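Local coordinates for LPS-assembly lipoprotein LptE (Acinetobacter baumannii, PDB 5TSE) that probably works with LptD to assemble lipopolysaccharide at the outer-membrane surface, binding the lipopolysaccharide itself and being needed for proper LptD assembly, at residues Tyr49-Arg60 against Leu72-Arg83; Gly85-Thr93 against Ala135-Pro143. One frame throughout, in Å; residues are numbered along the deposited sequence.

Overall arrangement
Contact 1 comes first along the chain and is complete before contact 2 begins. It pairs strands 49-64 and 68-81, a beta hairpin near the middle of the mixed sheet and close to the centre of the chain. Contact 2, its centre about 13 Å from that of contact 1, lies further out: residues 85-93 lead from the hairpin into edge strand 92-101, and residues 135-143 are the tail that follows helix 110-134. The two meet along strand 68-81, where Thr77 hydrogen-bonds Thr93 and Gln79 packs on Lys87 and Pro91. Helix 110-134 packs on the hairpin through Leu125, and contact 2 holds its tail, as far as Gln142, against the loop entering the sheet.

Contact 1. Residues Tyr49-Arg60 against Leu72-Arg83; sequences YVLRVLEYTPRR and LRLTVTFQIEDR. With FMT (formic acid), chain D.
Residues Tyr49-Arg60 and Leu72-Arg83 run antiparallel, their axes 4.6 Å apart at the closest, as the two arms of a beta hairpin whose register slips at a classic beta bulge: Leu54 and Glu55 both face Thr77, Leu54 N giving the shorter bond to Thr77 O and Glu55 N a weak one. On one face Leu51, Val53, Tyr56, Leu74, Val76, Phe78 and Ile80 form an apolar surface. Leu74 CD1 sits over the Tyr56 ring, 3.9 Å from its centroid, a CH-pi contact, while Val53 CG1 meets Val76 CG1 at 3.7 Å. With Phe78 CG between its backbone N and carbonyl carbon (chi1 71°), the ring is set where Leu51 CD1 comes obliquely against CD2. Helix 110-134 covers part of this face, with Leu125 touching both Leu74 and Val76.

The other face is mostly polar. Arg52, bent at chi3, brings NE to Glu81 OE2 at 2.8 Å in a salt bridge that meets the oxygen from above the carboxylate plane. Gln79 NE2 donates to the anti lone pair of the same Glu81 OE2 at 3.1 Å, and Leu54 CG lies over one face of the guanidinium. Further along, Thr57 OG1 and Thr77 OG1 each donate to a formic acid, probably from the crystallisation liquor, and a water joins Thr57 O to Thr75 OG1. Two donors on Glu81 OE2 should favour its charged form and probably restrict the carboxylate's rotation. From Leu51-Tyr56 against Leu74-Ile80 the pair is largely apolar toward helix 110-134 and mostly polar on the reverse.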
loop_
_atom_site.group_PDB
_atom_site.type_symbol
_atom_site.label_atom_id
_atom_site.label_comp_id
_atom_site.label_asym_id
_atom_site.label_seq_id
_atom_site.Cartn_x
_atom_site.Cartn_y
_atom_site.Cartn_z
ATOM N N TYR A 49 12.619 -1.656 -12.969
ATOM C CA TYR A 49 11.546 -2.619 -12.771
ATOM C C TYR A 49 10.198 -1.891 -12.650
ATOM O O TYR A 49 10.122 -0.664 -12.776
ATOM C CB TYR A 49 11.852 -3.548 -11.580
ATOM C CG TYR A 49 13.009 -4.487 -11.871
ATOM C CD1 TYR A 49 12.802 -5.673 -12.581
ATOM C CD2 TYR A 49 14.312 -4.187 -11.460
ATOM C CE1 TYR A 49 13.851 -6.533 -12.867
ATOM C CE2 TYR A 49 15.367 -5.047 -11.737
ATOM C CZ TYR A 49 15.130 -6.219 -12.442
ATOM O OH TYR A 49 16.164 -7.077 -12.731
ATOM N N VAL A 50 9.135 -2.660 -12.453
ATOM C CA VAL A 50 7.815 -2.111 -12.345
ATOM C C VAL A 50 7.113 -2.685 -11.136
ATOM O O VAL A 50 6.980 -3.895 -10.998
ATOM C CB VAL A 50 6.969 -2.432 -13.599
ATOM C CG1 VAL A 50 5.539 -1.920 -13.431
ATOM C CG2 VAL A 50 7.620 -1.848 -14.860
ATOM N N LEU A 51 6.665 -1.788 -10.269
ATOM C CA LEU A 51 5.923 -2.137 -9.084
ATOM C C LEU A 51 4.462 -2.105 -9.476
ATOM O O LEU A 51 3.863 -1.028 -9.533
ATOM C CB LEU A 51 6.217 -1.121 -7.981
ATOM C CG LEU A 51 5.386 -1.187 -6.703
ATOM C CD1 LEU A 51 5.251 -2.606 -6.192
ATOM C CD2 LEU A 51 6.005 -0.273 -5.654
ATOM N N ARG A 52 3.906 -3.281 -9.787
ATOM C CA ARG A 52 2.512 -3.398 -10.188
ATOM C C ARG A 52 1.624 -3.708 -9.000
ATOM O O ARG A 52 1.837 -4.705 -8.304
ATOM C CB ARG A 52 2.314 -4.478 -11.269
ATOM C CG ARG A 52 0.884 -4.527 -11.812
ATOM C CD ARG A 52 0.773 -5.154 -13.202
ATOM N NE ARG A 52 0.603 -6.611 -13.281
ATOM C CZ ARG A 52 -0.524 -7.246 -13.642
ATOM N NH1 ARG A 52 -0.542 -8.577 -13.685
ATOM N NH2 ARG A 52 -1.634 -6.584 -13.982
ATOM N N VAL A 53 0.655 -2.822 -8.759
ATOM C CA VAL A 53 -0.346 -3.012 -7.732
ATOM C C VAL A 53 -1.477 -3.611 -8.505
ATOM O O VAL A 53 -2.094 -2.923 -9.297
ATOM C CB VAL A 53 -0.795 -1.694 -7.057
ATOM C CG1 VAL A 53 -2.078 -1.899 -6.260
ATOM C CG2 VAL A 53 0.310 -1.170 -6.168
ATOM N N LEU A 54 -1.730 -4.901 -8.302
ATOM C CA LEU A 54 -2.811 -5.588 -9.023
ATOM C C LEU A 54 -4.177 -5.321 -8.417
ATOM O O LEU A 54 -5.182 -5.250 -9.136
ATOM C CB LEU A 54 -2.587 -7.104 -9.079
ATOM C CG LEU A 54 -1.371 -7.602 -9.862
ATOM C CD1 LEU A 54 -0.085 -7.266 -9.121
ATOM C CD2 LEU A 54 -1.477 -9.105 -10.113
ATOM N N GLU A 55 -4.208 -5.197 -7.094
ATOM C CA GLU A 55 -5.448 -4.946 -6.375
ATOM C C GLU A 55 -5.254 -3.900 -5.298
ATOM O O GLU A 55 -4.304 -3.948 -4.542
ATOM C CB GLU A 55 -5.965 -6.236 -5.739
ATOM C CG GLU A 55 -6.456 -7.285 -6.725
ATOM C CD GLU A 55 -7.723 -6.869 -7.461
ATOM O OE1 GLU A 55 -8.009 -7.460 -8.525
ATOM O OE2 GLU A 55 -8.432 -5.951 -6.986
ATOM N N TYR A 56 -6.171 -2.951 -5.271
ATOM C CA TYR A 56 -6.208 -1.887 -4.292
ATOM C C TYR A 56 -7.647 -1.974 -3.839
ATOM O O TYR A 56 -8.557 -1.675 -4.610
ATOM C CB TYR A 56 -5.905 -0.556 -4.965
ATOM C CG TYR A 56 -6.025 0.670 -4.091
ATOM C CD1 TYR A 56 -7.228 1.346 -3.977
ATOM C CD2 TYR A 56 -4.927 1.173 -3.413
ATOM C CE1 TYR A 56 -7.333 2.486 -3.200
ATOM C CE2 TYR A 56 -5.025 2.307 -2.626
ATOM C CZ TYR A 56 -6.227 2.954 -2.528
ATOM O OH TYR A 56 -6.317 4.067 -1.759
ATOM N N THR A 57 -7.863 -2.403 -2.602
ATOM C CA THR A 57 -9.219 -2.584 -2.107
ATOM C C THR A 57 -9.448 -1.911 -0.745
ATOM O O THR A 57 -8.937 -2.391 0.268
ATOM C CB THR A 57 -9.521 -4.097 -1.992
ATOM O OG1 THR A 57 -9.167 -4.752 -3.223
ATOM C CG2 THR A 57 -11.000 -4.345 -1.682
ATOM N N PRO A 58 -10.168 -0.771 -0.727
ATOM C CA PRO A 58 -10.489 -0.125 0.539
ATOM C C PRO A 58 -11.717 -0.812 1.087
ATOM O O PRO A 58 -12.447 -1.429 0.325
ATOM C CB PRO A 58 -10.810 1.314 0.152
ATOM C CG PRO A 58 -11.268 1.232 -1.259
ATOM C CD PRO A 58 -10.648 0.011 -1.880
ATOM N N ARG A 59 -11.966 -0.690 2.381
ATOM C CA ARG A 59 -13.115 -1.356 2.959
ATOM C C ARG A 59 -13.515 -0.641 4.246
ATOM O O ARG A 59 -12.673 -0.124 4.977
ATOM C CB ARG A 59 -12.723 -2.824 3.158
ATOM C CG ARG A 59 -13.771 -3.837 3.577
ATOM C CD ARG A 59 -13.212 -5.211 3.211
ATOM N NE ARG A 59 -13.919 -6.349 3.801
ATOM C CZ ARG A 59 -13.512 -7.048 4.866
ATOM N NH1 ARG A 59 -14.252 -8.064 5.295
ATOM N NH2 ARG A 59 -12.377 -6.759 5.508
ATOM N N ARG A 60 -14.815 -0.547 4.469
ATOM C CA ARG A 60 -15.353 0.086 5.654
ATOM C C ARG A 60 -16.282 -0.910 6.339
ATOM O O ARG A 60 -17.461 -0.979 6.014
ATOM C CB ARG A 60 -16.097 1.370 5.277
ATOM C CG ARG A 60 -16.697 2.123 6.457
ATOM C CD ARG A 60 -17.425 3.366 5.982
ATOM N NE ARG A 60 -17.876 4.184 7.105
ATOM C CZ ARG A 60 -19.034 4.044 7.755
ATOM N NH1 ARG A 60 -19.913 3.098 7.413
ATOM N NH2 ARG A 60 -19.317 4.872 8.766
ATOM N N LEU A 72 -11.751 0.819 9.228
ATOM C CA LEU A 72 -11.329 1.312 7.928
ATOM C C LEU A 72 -10.104 0.521 7.491
ATOM O O LEU A 72 -9.046 0.621 8.104
ATOM C CB LEU A 72 -11.027 2.801 8.033
ATOM C CG LEU A 72 -12.207 3.629 8.599
ATOM C CD1 LEU A 72 -11.776 5.034 8.958
ATOM C CD2 LEU A 72 -13.385 3.675 7.640
ATOM N N ARG A 73 -10.257 -0.286 6.451
ATOM C CA ARG A 73 -9.157 -1.098 5.978
ATOM C C ARG A 73 -8.765 -0.773 4.559
ATOM O O ARG A 73 -9.593 -0.342 3.768
ATOM C CB ARG A 73 -9.556 -2.578 6.021
ATOM C CG ARG A 73 -8.487 -3.550 5.518
ATOM C CD ARG A 73 -8.878 -5.025 5.663
ATOM N NE ARG A 73 -9.314 -5.317 7.019
ATOM C CZ ARG A 73 -8.512 -5.416 8.080
ATOM N NH1 ARG A 73 -7.192 -5.227 7.983
ATOM N NH2 ARG A 73 -9.044 -5.684 9.266
ATOM N N LEU A 74 -7.489 -1.011 4.258
ATOM C CA LEU A 74 -6.970 -0.897 2.906
ATOM C C LEU A 74 -6.115 -2.134 2.682
ATOM O O LEU A 74 -5.246 -2.457 3.478
ATOM C CB LEU A 74 -6.173 0.389 2.682
ATOM C CG LEU A 74 -5.665 0.622 1.249
ATOM C CD1 LEU A 74 -6.733 0.353 0.196
ATOM C CD2 LEU A 74 -5.127 2.042 1.106
ATOM N N THR A 75 -6.393 -2.841 1.599
ATOM C CA THR A 75 -5.680 -4.061 1.272
ATOM C C THR A 75 -5.058 -3.922 -0.109
ATOM O O THR A 75 -5.710 -3.446 -1.031
ATOM C CB THR A 75 -6.665 -5.233 1.301
ATOM O OG1 THR A 75 -7.253 -5.296 2.614
ATOM C CG2 THR A 75 -5.982 -6.544 0.949
ATOM N N VAL A 76 -3.798 -4.317 -0.250
ATOM C CA VAL A 76 -3.112 -4.222 -1.554
ATOM C C VAL A 76 -2.301 -5.473 -1.898
ATOM O O VAL A 76 -1.560 -5.990 -1.065
ATOM C CB VAL A 76 -2.174 -2.981 -1.631
ATOM C CG1 VAL A 76 -1.290 -3.028 -2.870
ATOM C CG2 VAL A 76 -2.974 -1.698 -1.635
ATOM N N THR A 77 -2.467 -5.947 -3.130
ATOM C CA THR A 77 -1.711 -7.081 -3.656
ATOM C C THR A 77 -0.800 -6.490 -4.723
ATOM O O THR A 77 -1.242 -5.726 -5.581
ATOM C CB THR A 77 -2.620 -8.181 -4.232
ATOM O OG1 THR A 77 -3.469 -8.696 -3.188
ATOM C CG2 THR A 77 -1.792 -9.335 -4.815
ATOM N N PHE A 78 0.480 -6.810 -4.659
ATOM C CA PHE A 78 1.427 -6.285 -5.623
ATOM C C PHE A 78 2.570 -7.257 -5.874
ATOM O O PHE A 78 2.874 -8.113 -5.043
ATOM C CB PHE A 78 1.995 -4.966 -5.115
ATOM C CG PHE A 78 2.936 -5.120 -3.959
ATOM C CD1 PHE A 78 2.456 -5.206 -2.654
ATOM C CD2 PHE A 78 4.314 -5.174 -4.170
ATOM C CE1 PHE A 78 3.327 -5.349 -1.587
ATOM C CE2 PHE A 78 5.193 -5.315 -3.103
ATOM C CZ PHE A 78 4.700 -5.405 -1.810
ATOM N N GLN A 79 3.217 -7.092 -7.019
ATOM C CA GLN A 79 4.348 -7.921 -7.384
ATOM C C GLN A 79 5.264 -7.105 -8.265
ATOM O O GLN A 79 4.799 -6.247 -9.008
ATOM C CB GLN A 79 3.877 -9.171 -8.129
ATOM C CG GLN A 79 3.289 -8.918 -9.509
ATOM C CD GLN A 79 2.642 -10.149 -10.132
ATOM O OE1 GLN A 79 2.533 -11.204 -9.506
ATOM N NE2 GLN A 79 2.202 -10.009 -11.380
ATOM N N ILE A 80 6.563 -7.351 -8.171
ATOM C CA ILE A 80 7.508 -6.657 -9.028
ATOM C C ILE A 80 7.563 -7.381 -10.378
ATOM O O ILE A 80 7.558 -8.613 -10.443
ATOM C CB ILE A 80 8.934 -6.637 -8.455
ATOM C CG1 ILE A 80 8.965 -6.046 -7.045
ATOM C CG2 ILE A 80 9.856 -5.837 -9.372
ATOM C CD1 ILE A 80 8.582 -4.591 -6.963
ATOM N N GLU A 81 7.612 -6.597 -11.444
ATOM C CA GLU A 81 7.734 -7.110 -12.797
ATOM C C GLU A 81 8.800 -6.288 -13.474
ATOM O O GLU A 81 9.090 -5.173 -13.041
ATOM C CB GLU A 81 6.440 -6.920 -13.590
ATOM C CG GLU A 81 5.230 -7.683 -13.082
ATOM C CD GLU A 81 4.004 -7.462 -13.943
ATOM O OE1 GLU A 81 4.070 -6.663 -14.908
ATOM O OE2 GLU A 81 2.961 -8.079 -13.657
ATOM N N ASP A 82 9.391 -6.841 -14.527
ATOM C CA ASP A 82 10.370 -6.093 -15.322
ATOM C C ASP A 82 9.575 -5.389 -16.422
ATOM O O ASP A 82 8.370 -5.597 -16.554
ATOM C CB ASP A 82 11.468 -7.006 -15.900
ATOM C CG ASP A 82 10.933 -8.060 -16.849
ATOM O OD1 ASP A 82 9.817 -7.894 -17.377
ATOM O OD2 ASP A 82 11.644 -9.057 -17.084
ATOM N N ARG A 83 10.250 -4.594 -17.238
ATOM C CA ARG A 83 9.567 -3.860 -18.309
ATOM C C ARG A 83 9.128 -4.702 -19.522
ATOM O O ARG A 83 8.522 -4.170 -20.451
ATOM C CB ARG A 83 10.404 -2.655 -18.721
ATOM C CG ARG A 83 10.522 -1.652 -17.581
ATOM C CD ARG A 83 11.433 -0.496 -17.936
ATOM N NE ARG A 83 10.967 0.181 -19.137
ATOM C CZ ARG A 83 10.027 1.122 -19.171
ATOM N NH1 ARG A 83 9.414 1.535 -18.059
ATOM N NH2 ARG A 83 9.687 1.652 -20.340
HETATM C C FMT D . -7.054 -7.429 -2.710
HETATM O O1 FMT D . -5.953 -7.925 -2.867
HETATM O O2 FMT D . -7.140 -6.119 -2.510
HETATM O O HOH W 1 -9.685 -4.323 2.247
#

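Contact 2. Residues Gly85-Thr93 against Ala135-Pro143; sequences GNKITEPRT and ANRLPKAQP
Leu138 is the first residue of the tail to pack firmly on Gly85-Thr93, soon after a Schellman motif at Asn136 has ended helix 110-134. Its CD2 lies 3.4 Å from Arg92 CB, and its CB rests against Thr89 CB and CG2. Pro139 follows: its ring crosses Arg92 at about a right angle, CD meeting NH2 at the edge of the guanidinium, a position reached because the arginine chain folds at chi2 and chi3. Its carbonyl takes a nearly straight bond from Glu90 N, 2.7 Å from Pro139 O. Lys140 pairs with Thr89 in a single backbone bridge. Next, Ala141 N donates to Ile88 O at 3.1 Å from well above the carbonyl plane, and the alanine CB packs against Lys87 O. Last comes Gln142, whose N is 2.8 Å from Glu90 OE2. Glu90, bent at chi2 (-62°), curls its carboxylate back to the tail, and Lys87 NZ grips OE1 at 2.7 Å on the syn side. With one oxygen on a lysine and the other on a backbone N-H, this carboxylate is probably held as an anion. Two backbone bonds and one acidic side chain thus pin an otherwise irregular tail to the loop that leads into strand 92-101.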
loop_
_atom_site.group_PDB
_atom_site.type_symbol
_atom_site.label_atom_id
_atom_site.label_comp_id
_atom_site.label_asym_id
_atom_site.label_seq_id
_atom_site.Cartn_x
_atom_site.Cartn_y
_atom_site.Cartn_z
ATOM N N GLY A 85 7.227 -7.502 -18.959
ATOM C CA GLY A 85 6.020 -8.190 -18.464
ATOM C C GLY A 85 6.265 -9.416 -17.590
ATOM O O GLY A 85 5.317 -9.983 -17.027
ATOM N N ASN A 86 7.531 -9.813 -17.466
ATOM C CA ASN A 86 7.904 -10.989 -16.686
ATOM C C ASN A 86 7.758 -10.735 -15.202
ATOM O O ASN A 86 8.329 -9.783 -14.661
ATOM C CB ASN A 86 9.361 -11.392 -16.955
ATOM C CG ASN A 86 9.650 -11.628 -18.428
ATOM O OD1 ASN A 86 10.720 -11.284 -18.918
ATOM N ND2 ASN A 86 8.684 -12.192 -19.139
ATOM N N LYS A 87 6.999 -11.605 -14.550
ATOM C CA LYS A 87 6.787 -11.518 -13.131
ATOM C C LYS A 87 8.099 -11.923 -12.500
ATOM O O LYS A 87 8.612 -12.993 -12.821
ATOM C CB LYS A 87 5.673 -12.482 -12.728
ATOM C CG LYS A 87 5.312 -12.452 -11.258
ATOM C CD LYS A 87 4.190 -13.417 -10.897
ATOM C CE LYS A 87 4.598 -14.875 -11.036
ATOM N NZ LYS A 87 3.508 -15.776 -10.578
ATOM N N ILE A 88 8.676 -11.077 -11.648
ATOM C CA ILE A 88 9.947 -11.448 -11.008
ATOM C C ILE A 88 9.778 -11.861 -9.529
ATOM O O ILE A 88 10.691 -12.451 -8.951
ATOM C CB ILE A 88 11.072 -10.412 -11.238
ATOM C CG1 ILE A 88 10.928 -9.174 -10.369
ATOM C CG2 ILE A 88 11.139 -10.039 -12.721
ATOM C CD1 ILE A 88 12.158 -8.297 -10.436
ATOM N N THR A 89 8.624 -11.553 -8.932
ATOM C CA THR A 89 8.316 -11.975 -7.552
ATOM C C THR A 89 6.884 -12.453 -7.536
ATOM O O THR A 89 6.094 -12.064 -8.384
ATOM C CB THR A 89 8.371 -10.841 -6.511
ATOM O OG1 THR A 89 7.251 -9.965 -6.689
ATOM C CG2 THR A 89 9.667 -10.070 -6.594
ATOM N N GLU A 90 6.527 -13.286 -6.569
ATOM C CA GLU A 90 5.144 -13.720 -6.485
ATOM C C GLU A 90 4.346 -12.575 -5.877
ATOM O O GLU A 90 4.931 -11.690 -5.229
ATOM C CB GLU A 90 5.009 -15.003 -5.660
ATOM C CG GLU A 90 5.697 -16.213 -6.289
ATOM C CD GLU A 90 5.124 -16.604 -7.648
ATOM O OE1 GLU A 90 3.989 -16.197 -7.971
ATOM O OE2 GLU A 90 5.805 -17.338 -8.396
ATOM N N PRO A 91 3.017 -12.556 -6.113
ATOM C CA PRO A 91 2.216 -11.487 -5.523
ATOM C C PRO A 91 2.311 -11.487 -3.998
ATOM O O PRO A 91 2.529 -12.520 -3.398
ATOM C CB PRO A 91 0.781 -11.801 -5.973
ATOM C CG PRO A 91 0.886 -12.792 -7.076
ATOM C CD PRO A 91 2.222 -13.464 -6.964
ATOM N N ARG A 92 2.173 -10.313 -3.404
ATOM C CA ARG A 92 2.221 -10.128 -1.965
ATOM C C ARG A 92 1.022 -9.262 -1.582
ATOM O O ARG A 92 0.846 -8.191 -2.153
ATOM C CB ARG A 92 3.531 -9.442 -1.593
ATOM C CG ARG A 92 3.613 -8.922 -0.169
ATOM C CD ARG A 92 3.462 -10.010 0.888
ATOM N NE ARG A 92 4.553 -10.980 0.861
ATOM C CZ ARG A 92 4.679 -11.995 1.708
ATOM N NH1 ARG A 92 3.782 -12.189 2.671
ATOM N NH2 ARG A 92 5.711 -12.819 1.597
ATOM N N THR A 93 0.212 -9.736 -0.631
ATOM C CA THR A 93 -0.988 -9.042 -0.164
ATOM C C THR A 93 -0.779 -8.446 1.233
ATOM O O THR A 93 -0.523 -9.184 2.179
ATOM C CB THR A 93 -2.187 -10.019 -0.135
ATOM O OG1 THR A 93 -2.446 -10.484 -1.467
ATOM C CG2 THR A 93 -3.453 -9.355 0.407
ATOM N N ALA A 135 13.639 -4.123 1.898
ATOM C CA ALA A 135 14.128 -5.243 2.717
ATOM C C ALA A 135 14.120 -6.592 1.971
ATOM O O ALA A 135 14.348 -7.626 2.592
ATOM C CB ALA A 135 13.306 -5.350 4.001
ATOM N N ASN A 136 13.847 -6.581 0.662
ATOM C CA ASN A 136 13.841 -7.802 -0.165
ATOM C C ASN A 136 13.117 -8.953 0.529
ATOM O O ASN A 136 13.676 -10.044 0.692
ATOM C CB ASN A 136 15.289 -8.213 -0.501
ATOM C CG ASN A 136 15.367 -9.474 -1.353
ATOM O OD1 ASN A 136 14.502 -9.738 -2.182
ATOM N ND2 ASN A 136 16.416 -10.260 -1.143
ATOM N N ARG A 137 11.872 -8.701 0.932
ATOM C CA ARG A 137 11.087 -9.706 1.632
ATOM C C ARG A 137 9.934 -10.246 0.750
ATOM O O ARG A 137 8.884 -10.629 1.263
ATOM C CB ARG A 137 10.567 -9.122 2.959
ATOM C CG ARG A 137 10.270 -10.183 4.012
ATOM C CD ARG A 137 11.544 -10.714 4.656
ATOM N NE ARG A 137 11.378 -12.067 5.189
ATOM C CZ ARG A 137 10.743 -12.393 6.315
ATOM N NH1 ARG A 137 10.668 -13.677 6.676
ATOM N NH2 ARG A 137 10.162 -11.462 7.072
ATOM N N LEU A 138 10.143 -10.274 -0.572
ATOM C CA LEU A 138 9.138 -10.781 -1.524
ATOM C C LEU A 138 9.642 -12.091 -2.154
ATOM O O LEU A 138 10.762 -12.119 -2.683
ATOM C CB LEU A 138 8.847 -9.756 -2.632
ATOM C CG LEU A 138 8.212 -8.414 -2.251
ATOM C CD1 LEU A 138 8.124 -7.489 -3.457
ATOM C CD2 LEU A 138 6.830 -8.624 -1.652
ATOM N N PRO A 139 8.824 -13.174 -2.115
ATOM C CA PRO A 139 9.269 -14.451 -2.696
ATOM C C PRO A 139 9.456 -14.392 -4.222
ATOM O O PRO A 139 8.575 -13.881 -4.934
ATOM C CB PRO A 139 8.135 -15.435 -2.330
ATOM C CG PRO A 139 7.282 -14.726 -1.329
ATOM C CD PRO A 139 7.440 -13.268 -1.615
ATOM N N LYS A 140 10.591 -14.905 -4.707
ATOM C CA LYS A 140 10.880 -14.910 -6.153
ATOM C C LYS A 140 9.851 -15.719 -6.967
ATOM O O LYS A 140 9.223 -16.646 -6.447
ATOM C CB LYS A 140 12.340 -15.352 -6.438
ATOM C CG LYS A 140 12.821 -16.702 -5.889
ATOM C CD LYS A 140 12.191 -17.914 -6.562
ATOM C CE LYS A 140 12.913 -19.207 -6.208
ATOM N NZ LYS A 140 14.305 -19.264 -6.743
ATOM N N ALA A 141 9.665 -15.336 -8.231
ATOM C CA ALA A 141 8.711 -16.015 -9.116
ATOM C C ALA A 141 9.152 -17.452 -9.387
ATOM O O ALA A 141 10.351 -17.740 -9.428
ATOM C CB ALA A 141 8.552 -15.255 -10.422
ATOM N N GLN A 142 8.179 -18.343 -9.575
ATOM C CA GLN A 142 8.460 -19.758 -9.828
ATOM C C GLN A 142 7.526 -20.320 -10.915
ATOM O O GLN A 142 6.334 -20.009 -10.920
ATOM C CB GLN A 142 8.323 -20.544 -8.519
ATOM C CG GLN A 142 8.711 -22.013 -8.608
ATOM C CD GLN A 142 8.734 -22.703 -7.256
ATOM O OE1 GLN A 142 8.913 -22.064 -6.214
ATOM N NE2 GLN A 142 8.583 -24.022 -7.268
ATOM N N PRO A 143 8.069 -21.141 -11.843
ATOM C CA PRO A 143 7.226 -21.703 -12.899
ATOM C C PRO A 143 6.391 -22.882 -12.401
ATOM O O PRO A 143 5.161 -22.841 -12.428
ATOM C CB PRO A 143 8.243 -22.160 -13.950
ATOM C CG PRO A 143 9.465 -22.490 -13.168
ATOM C CD PRO A 143 9.480 -21.558 -11.988
ATOM O OXT PRO A 143 6.924 -23.899 -11.958
#